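Local coordinates for protein phosphoglycerate dehydrogenase (Lactobacillus plantarum, PDB 3EVT) that probably catalyses the NAD-dependent oxidation of 3-phosphoglycerate to 3-phosphohydroxypyruvate, the entry step of serine biosynthesis, at residues Thr205-Phe214 with Pro230-Ala240. Residues are numbered along the deposited sequence; the frame is centred on the assembly and turned at random.
Sequences THHLFSTELF and PAVDTTALMTA
With CG anti to the backbone N (chi1 -177°), Asp233 sends its carboxylate back to Ser210, whose OG, also anti to its own N (chi1 -162°), donates to Asp233 OD2 at 3.0 Å from above the carboxylate plane. The other oxygen, Asp233 OD1, caps helix 234-242: it takes Ala236 N in a straight bond of 3.1 Å and Thr235 N in a weak one. Asp233 CB lies over one face of the His207 imidazole, 4.0 Å from its centroid, while His206 CE1 lies over the rim of the opposite face and Pro230 O sits at the ring edge. The backbones are joined as well: His207 N donates to Pro230 O at 2.8 Å; Phe209 N to Ala231 O and Asp233 N back to Phe209 O then form a single beta bridge between Phe209 and Val232. In this Rossmann-type NAD-binding domain, the two segments follow the parallel neighbours 194-197 and 222-225. Replacing His207 by an alanine would remove the ring from Asp233 CB and is likely to leave Glu255, now hydrogen-bonded to His207 NE2, without that mate. Farther along, Phe214 CD2 meets Ala240 CB at 3.8 Å, and a water bridges Thr211 OG1 to Ala236 O.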
ATOM      1  N   THR A 205     -14.236  18.432  19.589  1.00 64.23           N
ATOM      2  CA  THR A 205     -13.451  17.250  19.266  1.00 63.32           C
ATOM      3  C   THR A 205     -12.204  17.249  20.117  1.00 62.30           C
ATOM      4  O   THR A 205     -11.241  16.550  19.823  1.00 62.09           O
ATOM      5  CB  THR A 205     -13.068  17.197  17.790  1.00 63.98           C
ATOM      6  OG1 THR A 205     -12.290  18.353  17.462  1.00 63.83           O
ATOM      7  CG2 THR A 205     -14.334  17.154  16.907  1.00 63.92           C
ATOM      8  N   HIS A 206     -12.239  18.029  21.192  1.00 61.22           N
ATOM      9  CA  HIS A 206     -11.147  18.063  22.154  1.00 60.55           C
ATOM     10  C   HIS A 206     -11.368  16.890  23.090  1.00 59.65           C
ATOM     11  O   HIS A 206     -12.500  16.661  23.544  1.00 58.80           O
ATOM     12  CB  HIS A 206     -11.125  19.412  22.926  1.00 61.41           C
ATOM     13  CG  HIS A 206     -10.107  19.464  24.027  1.00 62.47           C
ATOM     14  ND1 HIS A 206     -10.324  18.893  25.269  1.00 62.87           N
ATOM     15  CD2 HIS A 206      -8.860  20.000  24.071  1.00 61.40           C
ATOM     16  CE1 HIS A 206      -9.260  19.075  26.029  1.00 60.48           C
ATOM     17  NE2 HIS A 206      -8.354  19.737  25.324  1.00 61.97           N
ATOM     18  N   HIS A 207     -10.298  16.126  23.347  1.00 58.72           N
ATOM     19  CA  HIS A 207     -10.387  14.874  24.105  1.00 57.78           C
ATOM     20  C   HIS A 207     -11.514  13.949  23.607  1.00 56.89           C
ATOM     21  O   HIS A 207     -12.177  13.263  24.391  1.00 56.56           O
ATOM     22  CB  HIS A 207     -10.489  15.153  25.613  1.00 57.75           C
ATOM     23  CG  HIS A 207      -9.195  15.614  26.223  1.00 60.76           C
ATOM     24  ND1 HIS A 207      -8.936  15.550  27.575  1.00 62.58           N
ATOM     25  CD2 HIS A 207      -8.066  16.111  25.651  1.00 63.45           C
ATOM     26  CE1 HIS A 207      -7.719  16.005  27.815  1.00 62.38           C
ATOM     27  NE2 HIS A 207      -7.170  16.357  26.665  1.00 64.19           N
ATOM     28  N   LEU A 208     -11.739  13.964  22.296  1.00 55.78           N
ATOM     29  CA  LEU A 208     -12.702  13.067  21.663  1.00 55.42           C
ATOM     30  C   LEU A 208     -12.231  11.626  21.853  1.00 55.03           C
ATOM     31  O   LEU A 208     -13.014  10.723  22.158  1.00 55.69           O
ATOM     32  CB  LEU A 208     -12.821  13.407  20.169  1.00 56.07           C
ATOM     33  CG  LEU A 208     -13.720  12.412  19.445  1.00 55.79           C
ATOM     34  CD1 LEU A 208     -14.982  12.324  20.219  1.00 58.19           C
ATOM     35  CD2 LEU A 208     -13.979  12.812  18.021  1.00 56.37           C
ATOM     36  N   PHE A 209     -10.920  11.420  21.725  1.00 53.91           N
ATOM     37  CA  PHE A 209     -10.319  10.114  22.007  1.00 52.73           C
ATOM     38  C   PHE A 209      -9.984   9.958  23.486  1.00 53.28           C
ATOM     39  O   PHE A 209      -8.911  10.311  23.977  1.00 52.41           O
ATOM     40  CB  PHE A 209      -9.166   9.843  21.014  1.00 51.36           C
ATOM     41  CG  PHE A 209      -9.629   9.949  19.582  1.00 48.32           C
ATOM     42  CD1 PHE A 209     -10.144   8.837  18.912  1.00 43.56           C
ATOM     43  CD2 PHE A 209      -9.639  11.185  18.926  1.00 46.52           C
ATOM     44  CE1 PHE A 209     -10.645   8.939  17.588  1.00 42.98           C
ATOM     45  CE2 PHE A 209     -10.141  11.302  17.632  1.00 43.72           C
ATOM     46  CZ  PHE A 209     -10.650  10.157  16.948  1.00 43.70           C
ATOM     47  N   SER A 210     -10.948   9.415  24.211  1.00 54.46           N
ATOM     48  CA  SER A 210     -10.827   9.343  25.645  1.00 56.03           C
ATOM     49  C   SER A 210     -11.634   8.158  26.178  1.00 56.60           C
ATOM     50  O   SER A 210     -12.037   7.260  25.403  1.00 56.22           O
ATOM     51  CB  SER A 210     -11.306  10.673  26.252  1.00 56.48           C
ATOM     52  OG  SER A 210     -10.833  10.834  27.575  1.00 60.07           O
ATOM     53  N   THR A 211     -11.858   8.139  27.497  1.00 57.20           N
ATOM     54  CA  THR A 211     -12.438   6.959  28.157  1.00 57.36           C
ATOM     55  C   THR A 211     -13.680   6.392  27.488  1.00 57.51           C
ATOM     56  O   THR A 211     -13.721   5.189  27.208  1.00 58.31           O
ATOM     57  CB  THR A 211     -12.650   7.124  29.734  1.00 58.03           C
ATOM     58  OG1 THR A 211     -11.408   6.910  30.418  1.00 58.40           O
ATOM     59  CG2 THR A 211     -13.628   6.077  30.260  1.00 57.54           C
ATOM     60  N   GLU A 212     -14.707   7.210  27.240  1.00 57.34           N
ATOM     61  CA  GLU A 212     -15.944   6.642  26.680  1.00 56.36           C
ATOM     62  C   GLU A 212     -15.692   5.946  25.344  1.00 55.83           C
ATOM     63  O   GLU A 212     -16.103   4.783  25.150  1.00 55.99           O
ATOM     64  CB  GLU A 212     -17.020   7.715  26.512  1.00 57.13           C
ATOM     65  N   LEU A 213     -15.024   6.667  24.431  1.00 54.78           N
ATOM     66  CA  LEU A 213     -14.674   6.165  23.071  1.00 54.13           C
ATOM     67  C   LEU A 213     -13.928   4.843  23.134  1.00 53.71           C
ATOM     68  O   LEU A 213     -14.362   3.849  22.548  1.00 53.87           O
ATOM     69  CB  LEU A 213     -13.856   7.187  22.250  1.00 53.19           C
ATOM     70  CG  LEU A 213     -13.586   6.790  20.774  1.00 51.97           C
ATOM     71  CD1 LEU A 213     -13.422   7.968  19.802  1.00 48.49           C
ATOM     72  CD2 LEU A 213     -12.425   5.804  20.581  1.00 47.92           C
ATOM     73  N   PHE A 214     -12.849   4.833  23.914  1.00 53.92           N
ATOM     74  CA  PHE A 214     -12.018   3.667  24.063  1.00 54.85           C
ATOM     75  C   PHE A 214     -12.823   2.483  24.565  1.00 55.75           C
ATOM     76  O   PHE A 214     -12.615   1.367  24.120  1.00 56.58           O
ATOM     77  CB  PHE A 214     -10.819   3.952  24.988  1.00 54.57           C
ATOM     78  CG  PHE A 214      -9.859   4.969  24.438  1.00 55.18           C
ATOM     79  CD1 PHE A 214      -9.689   5.111  23.062  1.00 52.86           C
ATOM     80  CD2 PHE A 214      -9.129   5.797  25.294  1.00 55.76           C
ATOM     81  CE1 PHE A 214      -8.814   6.046  22.549  1.00 53.36           C
ATOM     82  CE2 PHE A 214      -8.241   6.760  24.789  1.00 55.60           C
ATOM     83  CZ  PHE A 214      -8.085   6.886  23.407  1.00 53.92           C
ATOM     84  N   PRO A 230      -4.328  17.469  21.245  1.00 49.98           N
ATOM     85  CA  PRO A 230      -5.439  17.481  22.236  1.00 49.96           C
ATOM     86  C   PRO A 230      -6.715  16.724  21.832  1.00 50.28           C
ATOM     87  O   PRO A 230      -7.680  16.767  22.569  1.00 51.01           O
ATOM     88  CB  PRO A 230      -5.773  18.979  22.403  1.00 50.00           C
ATOM     89  CG  PRO A 230      -4.588  19.745  21.732  1.00 50.58           C
ATOM     90  CD  PRO A 230      -4.050  18.811  20.682  1.00 49.05           C
ATOM     91  N   ALA A 231      -6.742  16.081  20.667  1.00 48.96           N
ATOM     92  CA  ALA A 231      -7.879  15.243  20.320  1.00 48.93           C
ATOM     93  C   ALA A 231      -7.886  14.033  21.236  1.00 48.76           C
ATOM     94  O   ALA A 231      -8.911  13.433  21.462  1.00 48.68           O
ATOM     95  CB  ALA A 231      -7.804  14.797  18.846  1.00 47.26           C
ATOM     96  N   VAL A 232      -6.706  13.708  21.749  1.00 50.25           N
ATOM     97  CA  VAL A 232      -6.450  12.503  22.492  1.00 51.08           C
ATOM     98  C   VAL A 232      -6.037  12.805  23.932  1.00 52.59           C
ATOM     99  O   VAL A 232      -5.080  13.527  24.212  1.00 51.67           O
ATOM    100  CB  VAL A 232      -5.312  11.695  21.796  1.00 51.40           C
ATOM    101  CG1 VAL A 232      -4.812  10.530  22.657  1.00 49.95           C
ATOM    102  CG2 VAL A 232      -5.736  11.270  20.379  1.00 50.65           C
ATOM    103  N   ASP A 233      -6.791  12.217  24.847  1.00 55.05           N
ATOM    104  CA  ASP A 233      -6.534  12.291  26.263  1.00 56.12           C
ATOM    105  C   ASP A 233      -5.407  11.314  26.593  1.00 56.47           C
ATOM    106  O   ASP A 233      -5.576  10.072  26.558  1.00 56.51           O
ATOM    107  CB  ASP A 233      -7.836  11.945  26.975  1.00 57.02           C
ATOM    108  CG  ASP A 233      -7.731  12.044  28.486  1.00 60.36           C
ATOM    109  OD1 ASP A 233      -6.641  11.789  29.029  1.00 59.01           O
ATOM    110  OD2 ASP A 233      -8.784  12.321  29.129  1.00 67.88           O
ATOM    111  N   THR A 234      -4.253  11.875  26.918  1.00 56.58           N
ATOM    112  CA  THR A 234      -3.033  11.113  27.102  1.00 57.69           C
ATOM    113  C   THR A 234      -3.194  10.117  28.251  1.00 57.58           C
ATOM    114  O   THR A 234      -2.701   8.986  28.203  1.00 57.85           O
ATOM    115  CB  THR A 234      -1.862  12.070  27.444  1.00 57.97           C
ATOM    116  OG1 THR A 234      -1.425  12.763  26.263  1.00 60.13           O
ATOM    117  CG2 THR A 234      -0.713  11.287  27.961  1.00 60.34           C
ATOM    118  N   THR A 235      -3.903  10.541  29.287  1.00 57.45           N
ATOM    119  CA  THR A 235      -4.109   9.679  30.443  1.00 57.56           C
ATOM    120  C   THR A 235      -5.013   8.486  30.156  1.00 56.20           C
ATOM    121  O   THR A 235      -4.628   7.332  30.428  1.00 56.00           O
ATOM    122  CB  THR A 235      -4.637  10.492  31.646  1.00 58.11           C
ATOM    123  OG1 THR A 235      -3.578  11.366  32.066  1.00 60.44           O
ATOM    124  CG2 THR A 235      -5.023   9.561  32.794  1.00 57.79           C
ATOM    125  N   ALA A 236      -6.176   8.780  29.573  1.00 54.74           N
ATOM    126  CA  ALA A 236      -7.105   7.741  29.133  1.00 54.27           C
ATOM    127  C   ALA A 236      -6.404   6.741  28.201  1.00 54.52           C
ATOM    128  O   ALA A 236      -6.565   5.510  28.349  1.00 54.75           O
ATOM    129  CB  ALA A 236      -8.289   8.366  28.452  1.00 53.75           C
ATOM    130  N   LEU A 237      -5.608   7.274  27.261  1.00 53.42           N
ATOM    131  CA  LEU A 237      -4.876   6.456  26.298  1.00 52.79           C
ATOM    132  C   LEU A 237      -3.980   5.436  27.031  1.00 52.95           C
ATOM    133  O   LEU A 237      -4.047   4.211  26.775  1.00 52.54           O
ATOM    134  CB  LEU A 237      -4.080   7.338  25.308  1.00 52.18           C
ATOM    135  CG  LEU A 237      -3.113   6.567  24.353  1.00 52.76           C
ATOM    136  CD1 LEU A 237      -3.828   5.594  23.391  1.00 51.69           C
ATOM    137  CD2 LEU A 237      -2.179   7.459  23.553  1.00 49.97           C
ATOM    138  N   MET A 238      -3.160   5.929  27.962  1.00 53.47           N
ATOM    139  CA  MET A 238      -2.274   5.043  28.692  1.00 53.64           C
ATOM    140  C   MET A 238      -3.036   3.999  29.502  1.00 53.99           C
ATOM    141  O   MET A 238      -2.620   2.831  29.540  1.00 53.34           O
ATOM    142  CB  MET A 238      -1.259   5.825  29.531  1.00 54.01           C
ATOM    143  CG  MET A 238      -0.184   6.532  28.645  1.00 54.63           C
ATOM    144  SD  MET A 238       1.147   7.258  29.617  1.00 52.48           S
ATOM    145  CE  MET A 238       0.198   8.653  30.203  1.00 48.60           C
ATOM    146  N   THR A 239      -4.174   4.392  30.093  1.00 53.63           N
ATOM    147  CA  THR A 239      -4.989   3.419  30.806  1.00 54.06           C
ATOM    148  C   THR A 239      -5.752   2.426  29.886  1.00 52.90           C
ATOM    149  O   THR A 239      -5.833   1.225  30.197  1.00 52.17           O
ATOM    150  CB  THR A 239      -5.803   4.063  32.016  1.00 54.27           C
ATOM    151  OG1 THR A 239      -6.875   4.840  31.531  1.00 57.00           O
ATOM    152  CG2 THR A 239      -4.907   5.013  32.840  1.00 54.88           C
ATOM    153  N   ALA A 240      -6.211   2.888  28.720  1.00 52.75           N
ATOM    154  CA  ALA A 240      -6.801   1.975  27.699  1.00 52.11           C
ATOM    155  C   ALA A 240      -5.812   0.911  27.211  1.00 52.17           C
ATOM    156  O   ALA A 240      -6.203  -0.229  26.955  1.00 52.81           O
ATOM    157  CB  ALA A 240      -7.314   2.737  26.519  1.00 51.93           C
TER
HETATM  158  O   HOH W   1      -9.164   5.068  29.011  1.00 49.07           O